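Local coordinates for protein dendroaspis polylepis MT9 (Dendroaspis polylepis, PDB 6R5M) that antagonizes the muscarinic type 2 acetylcholine receptor and reverses the agonist-induced relaxation that this receptor produces in arteries, at residues 1-9 and 49-57; 17-27 and 36-47. All blocks are in the same frame, centred on the assembly; numbering follows the deposited sequence. Where two conformers were deposited one is given.

Interaction 1 (1-9 and 49-57); sequences TICHIQISK and CCTSDKCNY
His4 and Asn56 meet through a pair of hydrogen bonds. From CB, Asn56 turns its amide to the His4 backbone. CG sits between the backbone N and the carbonyl carbon (chi1 67°). Asn56 OD1 accepts a hydrogen bond from His4 N at 2.8 Å, in the carbonyl plane and on a lone pair. Asn56 ND2 donates to His4 O at 2.9 Å and also to Tyr23 O. The buried amide thus pairs with strand 2-4 much as another strand would, and the bonds fix its rotation. Asn56 OD1 also lies at the edge of the His4 ring, turned 44° from the amide. One water bridges His4 NE2 and Lys54 O. The edge of Tyr57 points at the His4 face in an offset edge-to-face pair, centroids 5.7 Å apart and planes at 67°. Lys54 N donates an almost straight bond of 2.8 Å to Ile2 O. Asp53 OD1 accepts from Ile2 N, also at 2.8 Å, with the N-H above the carboxylate plane. The type II turn Ser52-Cys55, within the loop closed by the Cys50-Cys55 disulfide, lies along one edge of strand 2-4. Strand 14-16 pairs with that strand, and Cys3 is bonded to Cys22 of strand 22-27.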
loop_
_atom_site.group_PDB
_atom_site.type_symbol
_atom_site.label_atom_id
_atom_site.label_comp_id
_atom_site.label_asym_id
_atom_site.label_seq_id
_atom_site.Cartn_x
_atom_site.Cartn_y
_atom_site.Cartn_z
ATOM N N THR A 1 -12.313 0.892 -1.370
ATOM C CA THR A 1 -11.401 0.668 -2.485
ATOM C C THR A 1 -10.699 -0.689 -2.325
ATOM O O THR A 1 -10.374 -1.083 -1.211
ATOM C CB THR A 1 -10.433 1.867 -2.616
ATOM O OG1 THR A 1 -11.204 3.066 -2.664
ATOM C CG2 THR A 1 -9.567 1.807 -3.872
ATOM N N ILE A 2 -10.504 -1.416 -3.432
ATOM C CA ILE A 2 -9.794 -2.700 -3.410
ATOM C C ILE A 2 -8.295 -2.392 -3.512
ATOM O O ILE A 2 -7.865 -1.763 -4.476
ATOM C CB ILE A 2 -10.305 -3.678 -4.515
ATOM C CG1 ILE A 2 -11.788 -4.080 -4.249
ATOM C CG2 ILE A 2 -9.393 -4.923 -4.627
ATOM C CD1 ILE A 2 -12.567 -4.555 -5.467
ATOM N N CYS A 3 -7.510 -2.807 -2.510
ATOM C CA CYS A 3 -6.072 -2.533 -2.450
ATOM C C CYS A 3 -5.243 -3.802 -2.391
ATOM O O CYS A 3 -5.623 -4.755 -1.698
ATOM C CB CYS A 3 -5.739 -1.623 -1.264
ATOM S SG CYS A 3 -6.723 -0.102 -1.156
ATOM N N HIS A 4 -4.046 -3.766 -3.022
ATOM C CA HIS A 4 -3.042 -4.842 -2.924
ATOM C C HIS A 4 -2.555 -4.839 -1.464
ATOM O O HIS A 4 -2.380 -3.763 -0.882
ATOM C CB HIS A 4 -1.838 -4.572 -3.858
ATOM C CG HIS A 4 -2.115 -4.760 -5.322
ATOM N ND1 HIS A 4 -2.101 -6.026 -5.907
ATOM C CD2 HIS A 4 -2.329 -3.835 -6.290
ATOM C CE1 HIS A 4 -2.356 -5.827 -7.196
ATOM N NE2 HIS A 4 -2.488 -4.529 -7.474
ATOM N N ILE A 5 -2.446 -6.033 -0.847
ATOM C CA ILE A 5 -1.974 -6.163 0.532
ATOM C C ILE A 5 -0.666 -6.897 0.527
ATOM O O ILE A 5 -0.522 -7.898 -0.167
ATOM C CB ILE A 5 -3.003 -6.830 1.504
ATOM C CG1 ILE A 5 -4.339 -6.052 1.542
ATOM C CG2 ILE A 5 -2.431 -7.026 2.930
ATOM C CD1 ILE A 5 -4.393 -4.726 2.342
ATOM N N GLN A 6 0.275 -6.418 1.337
ATOM C CA GLN A 6 1.576 -7.058 1.483
ATOM C C GLN A 6 1.540 -8.137 2.572
ATOM O O GLN A 6 1.176 -7.862 3.712
ATOM C CB GLN A 6 2.660 -6.007 1.779
ATOM C CG GLN A 6 4.088 -6.533 1.636
ATOM C CD GLN A 6 4.541 -6.773 0.203
ATOM O OE1 GLN A 6 3.907 -6.363 -0.778
ATOM N NE2 GLN A 6 5.670 -7.448 0.058
ATOM N N ILE A 7 1.859 -9.380 2.180
ATOM C CA ILE A 7 1.948 -10.577 3.027
ATOM C C ILE A 7 3.247 -11.286 2.618
ATOM O O ILE A 7 3.428 -11.571 1.431
ATOM C CB ILE A 7 0.713 -11.519 2.885
ATOM C CG1 ILE A 7 -0.616 -10.771 3.182
ATOM C CG2 ILE A 7 0.859 -12.757 3.804
ATOM C CD1 ILE A 7 -1.905 -11.534 2.854
ATOM N N SER A 8 4.149 -11.549 3.585
ATOM C CA SER A 8 5.435 -12.219 3.334
ATOM C C SER A 8 5.267 -13.571 2.642
ATOM O O SER A 8 4.454 -14.391 3.078
ATOM C CB SER A 8 6.223 -12.398 4.628
ATOM O OG SER A 8 6.422 -11.164 5.295
ATOM N N LYS A 9 6.010 -13.765 1.528
ATOM C CA LYS A 9 6.029 -14.965 0.684
ATOM C C LYS A 9 4.637 -15.329 0.075
ATOM O O LYS A 9 4.441 -16.461 -0.380
ATOM C CB LYS A 9 6.660 -16.161 1.432
ATOM C CG LYS A 9 8.154 -15.992 1.732
ATOM C CD LYS A 9 8.800 -17.304 2.170
ATOM C CE LYS A 9 10.308 -17.263 2.065
ATOM N NZ LYS A 9 10.939 -18.514 2.572
ATOM N N CYS A 49 0.443 7.143 -2.354
ATOM C CA CYS A 49 -0.992 6.962 -2.123
ATOM C C CYS A 49 -1.786 7.157 -3.399
ATOM O O CYS A 49 -1.420 7.984 -4.229
ATOM C CB CYS A 49 -1.498 7.873 -1.007
ATOM S SG CYS A 49 -0.815 7.490 0.618
ATOM N N CYS A 50 -2.883 6.417 -3.545
ATOM C CA CYS A 50 -3.749 6.449 -4.735
ATOM C C CYS A 50 -5.173 6.066 -4.340
ATOM O O CYS A 50 -5.364 5.473 -3.279
ATOM C CB CYS A 50 -3.187 5.532 -5.824
ATOM S SG CYS A 50 -2.882 3.842 -5.265
ATOM N N THR A 51 -6.173 6.407 -5.174
ATOM C CA THR A 51 -7.581 6.197 -4.823
ATOM C C THR A 51 -8.415 5.371 -5.829
ATOM O O THR A 51 -9.613 5.612 -5.963
ATOM C CB THR A 51 -8.249 7.564 -4.554
ATOM O OG1 THR A 51 -8.165 8.367 -5.732
ATOM C CG2 THR A 51 -7.643 8.304 -3.358
ATOM N N SER A 52 -7.819 4.380 -6.493
ATOM C CA SER A 52 -8.575 3.522 -7.414
ATOM C C SER A 52 -8.249 2.053 -7.176
ATOM O O SER A 52 -7.197 1.756 -6.618
ATOM C CB SER A 52 -8.336 3.931 -8.862
ATOM O OG SER A 52 -6.971 3.773 -9.209
ATOM N N ASP A 53 -9.166 1.126 -7.538
ATOM C CA ASP A 53 -8.944 -0.306 -7.317
ATOM C C ASP A 53 -7.635 -0.789 -7.921
ATOM O O ASP A 53 -7.343 -0.483 -9.083
ATOM C CB ASP A 53 -10.105 -1.162 -7.861
ATOM C CG ASP A 53 -11.441 -1.034 -7.144
ATOM O OD1 ASP A 53 -11.452 -0.610 -5.966
ATOM O OD2 ASP A 53 -12.475 -1.371 -7.761
ATOM N N LYS A 54 -6.849 -1.542 -7.112
ATOM C CA LYS A 54 -5.562 -2.169 -7.464
ATOM C C LYS A 54 -4.470 -1.147 -7.858
ATOM O O LYS A 54 -3.490 -1.518 -8.499
ATOM C CB LYS A 54 -5.781 -3.246 -8.562
ATOM C CG LYS A 54 -6.775 -4.340 -8.141
ATOM C CD LYS A 54 -7.129 -5.299 -9.256
ATOM C CE LYS A 54 -8.289 -4.816 -10.094
ATOM N NZ LYS A 54 -8.698 -5.820 -11.097
ATOM N N CYS A 55 -4.630 0.132 -7.445
ATOM C CA CYS A 55 -3.712 1.220 -7.797
ATOM C C CYS A 55 -2.338 1.117 -7.144
ATOM O O CYS A 55 -1.372 1.607 -7.729
ATOM C CB CYS A 55 -4.346 2.584 -7.532
ATOM S SG CYS A 55 -4.626 2.947 -5.778
ATOM N N ASN A 56 -2.259 0.545 -5.919
ATOM C CA ASN A 56 -1.013 0.459 -5.157
ATOM C C ASN A 56 -0.136 -0.757 -5.525
ATOM O O ASN A 56 0.449 -1.384 -4.641
ATOM C CB ASN A 56 -1.315 0.512 -3.643
ATOM C CG ASN A 56 -2.077 -0.688 -3.102
ATOM O OD1 ASN A 56 -2.909 -1.292 -3.782
ATOM N ND2 ASN A 56 -1.806 -1.055 -1.853
ATOM N N TYR A 57 -0.014 -1.063 -6.830
ATOM C CA TYR A 57 0.796 -2.182 -7.299
ATOM C C TYR A 57 2.302 -1.955 -7.046
ATOM O O TYR A 57 2.932 -2.832 -6.407
ATOM C CB TYR A 57 0.471 -2.506 -8.765
ATOM C CG TYR A 57 1.332 -3.592 -9.381
ATOM C CD1 TYR A 57 1.012 -4.938 -9.220
ATOM C CD2 TYR A 57 2.467 -3.275 -10.123
ATOM C CE1 TYR A 57 1.809 -5.942 -9.772
ATOM C CE2 TYR A 57 3.276 -4.271 -10.670
ATOM C CZ TYR A 57 2.935 -5.602 -10.501
ATOM O OH TYR A 57 3.720 -6.589 -11.032
ATOM O OXT TYR A 57 2.826 -0.884 -7.425
HETATM O O HOH W 1 -2.290 -3.540 -10.036
#

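Interaction 2 (17-27 and 36-47); sequences CEENSCYKMSV and CGCPSAVRPRQV. With PGO (S-1,2-propanediol), chain F; PGO (S-1,2-propanediol), chain G.
Met25 reaches over Val47 to the loop beyond it. Its CG is anti to the backbone N (chi1 -165°), and the chain bends only at its last torsion. The buried methyl Met25 CE ends up 3.7 Å from Val47 CG2, with Ala41 CB and Pro39 CG close by. Met25 SD lies 3.6 Å from Arg45 NH1, oblique to the guanidinium. Ala41 CB sits over one face of that same group. Cys36 SG is joined to Cys17 SG, and Cys36 CB is 3.3 Å from Glu19 OE1. The next residue, Gly37, has a positive phi, and its N donates to Ser21 O at 2.8 Å. Pro39 CG lies over the centre of the Tyr23 ring, 3.8 Å from its centroid, in a CH-pi contact. The carbonyl O atoms of Cys36 and Gly37 approach the ring at its edge. Further along, Ser26 and Gln46 form an antiparallel hydrogen-bonded pair. Ser26 N to Gln46 O and Gln46 N to Ser26 O are both 2.8 Å and nearly straight. Strands 22-27 and 45-47 run antiparallel at 158°. The central finger joined to the third loop, with the Cys17-Cys36 disulfide at the base of the central finger, is typical of the three-finger toxin fold.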
loop_
_atom_site.group_PDB
_atom_site.type_symbol
_atom_site.label_atom_id
_atom_site.label_comp_id
_atom_site.label_asym_id
_atom_site.label_seq_id
_atom_site.Cartn_x
_atom_site.Cartn_y
_atom_site.Cartn_z
ATOM N N CYS A 17 -11.125 -2.444 1.105
ATOM C CA CYS A 17 -10.961 -1.435 2.161
ATOM C C CYS A 17 -12.178 -0.543 2.300
ATOM O O CYS A 17 -12.809 -0.197 1.296
ATOM C CB CYS A 17 -9.704 -0.594 1.937
ATOM S SG CYS A 17 -8.232 -1.544 1.477
ATOM N N GLU A 18 -12.459 -0.115 3.552
ATOM C CA GLU A 18 -13.503 0.852 3.889
ATOM C C GLU A 18 -13.003 2.230 3.449
ATOM O O GLU A 18 -13.804 3.090 3.085
ATOM C CB GLU A 18 -13.754 0.863 5.405
ATOM C CG GLU A 18 -14.708 -0.220 5.884
ATOM C CD GLU A 18 -14.639 -0.459 7.378
ATOM O OE1 GLU A 18 -15.163 0.386 8.140
ATOM O OE2 GLU A 18 -14.055 -1.489 7.789
ATOM N N GLU A 19 -11.659 2.422 3.486
ATOM C CA GLU A 19 -10.960 3.643 3.077
ATOM C C GLU A 19 -11.038 3.821 1.565
ATOM O O GLU A 19 -11.076 2.844 0.818
ATOM C CB GLU A 19 -9.471 3.617 3.497
ATOM C CG GLU A 19 -9.218 3.557 4.996
ATOM C CD GLU A 19 -9.070 2.165 5.587
ATOM O OE1 GLU A 19 -9.473 1.176 4.933
ATOM O OE2 GLU A 19 -8.553 2.062 6.721
ATOM N N ASN A 20 -11.011 5.085 1.127
ATOM C CA ASN A 20 -11.021 5.471 -0.272
ATOM C C ASN A 20 -9.626 5.307 -0.903
ATOM O O ASN A 20 -9.523 5.144 -2.120
ATOM C CB ASN A 20 -11.482 6.913 -0.387
ATOM C CG ASN A 20 -11.824 7.335 -1.777
ATOM O OD1 ASN A 20 -12.528 6.648 -2.533
ATOM N ND2 ASN A 20 -11.355 8.506 -2.124
ATOM N N SER A 21 -8.559 5.312 -0.077
ATOM C CA SER A 21 -7.182 5.211 -0.555
ATOM C C SER A 21 -6.469 3.879 -0.291
ATOM O O SER A 21 -6.852 3.099 0.583
ATOM C CB SER A 21 -6.331 6.354 -0.004
ATOM O OG SER A 21 -6.890 7.631 -0.257
ATOM N N CYS A 22 -5.436 3.642 -1.096
ATOM C CA CYS A 22 -4.497 2.523 -1.036
ATOM C C CYS A 22 -3.129 3.162 -0.856
ATOM O O CYS A 22 -2.932 4.323 -1.243
ATOM C CB CYS A 22 -4.528 1.694 -2.318
ATOM S SG CYS A 22 -6.139 1.004 -2.757
ATOM N N TYR A 23 -2.171 2.403 -0.330
ATOM C CA TYR A 23 -0.811 2.899 -0.169
ATOM C C TYR A 23 0.237 1.848 -0.460
ATOM O O TYR A 23 -0.027 0.647 -0.367
ATOM C CB TYR A 23 -0.588 3.488 1.239
ATOM C CG TYR A 23 -0.359 2.446 2.315
ATOM C CD1 TYR A 23 -1.426 1.900 3.024
ATOM C CD2 TYR A 23 0.926 2.004 2.625
ATOM C CE1 TYR A 23 -1.219 0.942 4.014
ATOM C CE2 TYR A 23 1.139 1.021 3.588
ATOM C CZ TYR A 23 0.063 0.498 4.285
ATOM O OH TYR A 23 0.272 -0.461 5.247
ATOM N N LYS A 24 1.444 2.313 -0.734
ATOM C CA LYS A 24 2.632 1.509 -0.896
ATOM C C LYS A 24 3.708 2.258 -0.142
ATOM O O LYS A 24 4.004 3.416 -0.467
ATOM C CB LYS A 24 2.988 1.306 -2.376
ATOM C CG LYS A 24 4.156 0.340 -2.590
ATOM C CD LYS A 24 4.180 -0.231 -4.006
ATOM C CE LYS A 24 4.977 0.626 -4.945
ATOM N NZ LYS A 24 5.199 -0.081 -6.230
ATOM N N MET A 25 4.255 1.618 0.887
ATOM C CA MET A 25 5.290 2.199 1.727
ATOM C C MET A 25 6.621 1.510 1.478
ATOM O O MET A 25 6.686 0.273 1.488
ATOM C CB MET A 25 4.883 2.140 3.206
ATOM C CG MET A 25 5.745 3.035 4.093
ATOM S SD MET A 25 5.183 3.057 5.802
ATOM C CE MET A 25 4.046 4.409 5.729
ATOM N N SER A 26 7.668 2.310 1.211
ATOM C CA SER A 26 9.012 1.803 0.936
ATOM C C SER A 26 10.145 2.546 1.644
ATOM O O SER A 26 10.005 3.717 2.005
ATOM C CB SER A 26 9.259 1.651 -0.566
ATOM O OG SER A 26 9.344 2.905 -1.217
ATOM N N VAL A 27 11.269 1.849 1.838
ATOM C CA VAL A 27 12.522 2.390 2.379
ATOM C C VAL A 27 13.652 1.844 1.503
ATOM O O VAL A 27 13.790 0.626 1.354
ATOM C CB VAL A 27 12.759 2.236 3.914
ATOM C CG1 VAL A 27 12.713 0.796 4.369
ATOM C CG2 VAL A 27 14.062 2.899 4.354
ATOM N N CYS A 36 -4.528 -0.650 2.951
ATOM C CA CYS A 36 -5.653 0.278 3.029
ATOM C C CYS A 36 -5.232 1.632 3.611
ATOM O O CYS A 36 -4.379 1.687 4.491
ATOM C CB CYS A 36 -6.785 -0.341 3.853
ATOM S SG CYS A 36 -7.362 -1.953 3.258
ATOM N N GLY A 37 -5.896 2.692 3.173
ATOM C CA GLY A 37 -5.665 4.054 3.660
ATOM C C GLY A 37 -4.412 4.741 3.134
ATOM O O GLY A 37 -3.760 4.240 2.212
ATOM N N CYS A 38 -4.087 5.918 3.699
ATOM C CA CYS A 38 -2.898 6.690 3.335
ATOM C C CYS A 38 -2.164 7.127 4.606
ATOM O O CYS A 38 -2.557 8.107 5.236
ATOM C CB CYS A 38 -3.232 7.872 2.424
ATOM S SG CYS A 38 -1.776 8.800 1.849
ATOM N N PRO A 39 -1.142 6.368 5.048
ATOM C CA PRO A 39 -0.430 6.752 6.269
ATOM C C PRO A 39 0.610 7.851 6.041
ATOM O O PRO A 39 1.121 8.015 4.937
ATOM C CB PRO A 39 0.222 5.442 6.734
ATOM C CG PRO A 39 0.017 4.442 5.623
ATOM C CD PRO A 39 -0.548 5.162 4.447
ATOM N N SER A 40 0.912 8.609 7.090
ATOM C CA SER A 40 1.939 9.654 7.052
ATOM C C SER A 40 3.327 9.018 7.285
ATOM O O SER A 40 3.437 8.085 8.082
ATOM C CB SER A 40 1.667 10.704 8.130
ATOM O OG SER A 40 1.482 10.110 9.406
ATOM N N ALA A 41 4.395 9.545 6.639
ATOM C CA ALA A 41 5.776 9.068 6.849
ATOM C C ALA A 41 6.856 10.060 6.414
ATOM O O ALA A 41 6.733 10.712 5.373
ATOM C CB ALA A 41 6.006 7.712 6.194
ATOM N N VAL A 42 7.922 10.150 7.215
ATOM C CA VAL A 42 9.072 11.030 6.971
ATOM C C VAL A 42 10.242 10.167 6.463
ATOM O O VAL A 42 10.280 8.968 6.747
ATOM C CB VAL A 42 9.462 11.839 8.247
ATOM C CG1 VAL A 42 10.329 13.047 7.898
ATOM C CG2 VAL A 42 8.227 12.290 9.022
ATOM N N ARG A 43 11.191 10.782 5.718
ATOM C CA ARG A 43 12.415 10.166 5.175
ATOM C C ARG A 43 13.122 9.285 6.232
ATOM O O ARG A 43 13.121 9.654 7.407
ATOM C CB ARG A 43 13.388 11.253 4.668
ATOM C CG ARG A 43 12.967 11.930 3.364
ATOM C CD ARG A 43 13.951 13.025 2.988
ATOM N NE ARG A 43 13.463 13.862 1.889
ATOM C CZ ARG A 43 14.150 14.864 1.344
ATOM N NH1 ARG A 43 15.367 15.164 1.788
ATOM N NH2 ARG A 43 13.629 15.573 0.352
ATOM N N PRO A 44 13.683 8.108 5.883
ATOM C CA PRO A 44 13.798 7.502 4.542
ATOM C C PRO A 44 12.523 6.827 4.030
ATOM O O PRO A 44 12.487 6.371 2.884
ATOM C CB PRO A 44 14.952 6.515 4.725
ATOM C CG PRO A 44 14.817 6.058 6.147
ATOM C CD PRO A 44 14.337 7.267 6.909
ATOM N N ARG A 45 11.480 6.775 4.876
ATOM C CA ARG A 45 10.192 6.158 4.572
ATOM C C ARG A 45 9.423 6.970 3.522
ATOM O O ARG A 45 9.172 8.164 3.714
ATOM C CB ARG A 45 9.380 6.023 5.857
ATOM C CG ARG A 45 8.574 4.757 5.945
ATOM C CD ARG A 45 8.582 4.210 7.354
ATOM N NE ARG A 45 8.143 5.188 8.350
ATOM C CZ ARG A 45 7.093 5.038 9.151
ATOM N NH1 ARG A 45 6.347 3.941 9.083
ATOM N NH2 ARG A 45 6.781 5.981 10.027
ATOM N N GLN A 46 9.072 6.316 2.409
ATOM C CA GLN A 46 8.380 6.957 1.288
ATOM C C GLN A 46 7.040 6.289 1.064
ATOM O O GLN A 46 6.993 5.063 0.940
ATOM C CB GLN A 46 9.224 6.883 -0.009
ATOM C CG GLN A 46 10.682 7.295 0.117
ATOM C CD GLN A 46 10.900 8.762 -0.134
ATOM O OE1 GLN A 46 11.021 9.208 -1.275
ATOM N NE2 GLN A 46 11.002 9.549 0.924
ATOM N N VAL A 47 5.954 7.087 1.017
ATOM C CA VAL A 47 4.585 6.594 0.792
ATOM C C VAL A 47 4.082 7.043 -0.577
ATOM O O VAL A 47 4.276 8.193 -0.976
ATOM C CB VAL A 47 3.538 6.991 1.887
ATOM C CG1 VAL A 47 2.402 5.966 1.990
ATOM C CG2 VAL A 47 4.181 7.196 3.245
HETATM C C1 PGO F . -8.078 7.061 3.509
HETATM C C2 PGO F . -9.175 8.080 3.288
HETATM C C3 PGO F . -10.537 7.464 3.415
HETATM O O1 PGO F . -7.585 7.107 4.845
HETATM O O2 PGO F . -9.027 8.667 2.001
HETATM C C1 PGO G . -2.023 7.969 11.188
HETATM C C2 PGO G . -1.683 7.411 9.822
HETATM C C3 PGO G . -2.314 6.066 9.599
HETATM O O1 PGO G . -1.378 9.220 11.418
HETATM O O2 PGO G . -0.269 7.305 9.692
#

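Overall arrangement
The chain starts with strand 2-4, runs out through the first finger and returns along strand 14-16. Segment 17-27 then leads into the central finger, which turns back through strand 30-36. Interaction 2 closes the loop between 17-27 and 36-47 and links the central finger to the third. The chain then follows strand 45-50 and ends in a C-terminal loop. There, interaction 1 brings 49-57 back to 1-9. Interaction 2 is nested inside this larger loop. Their centres are about 10 Å apart. Two disulfides, Cys3-Cys22 and Cys38-Cys49, join one contact to the other. Together the two contacts tie the two-stranded and three-stranded sheets into the disulfide-rich base.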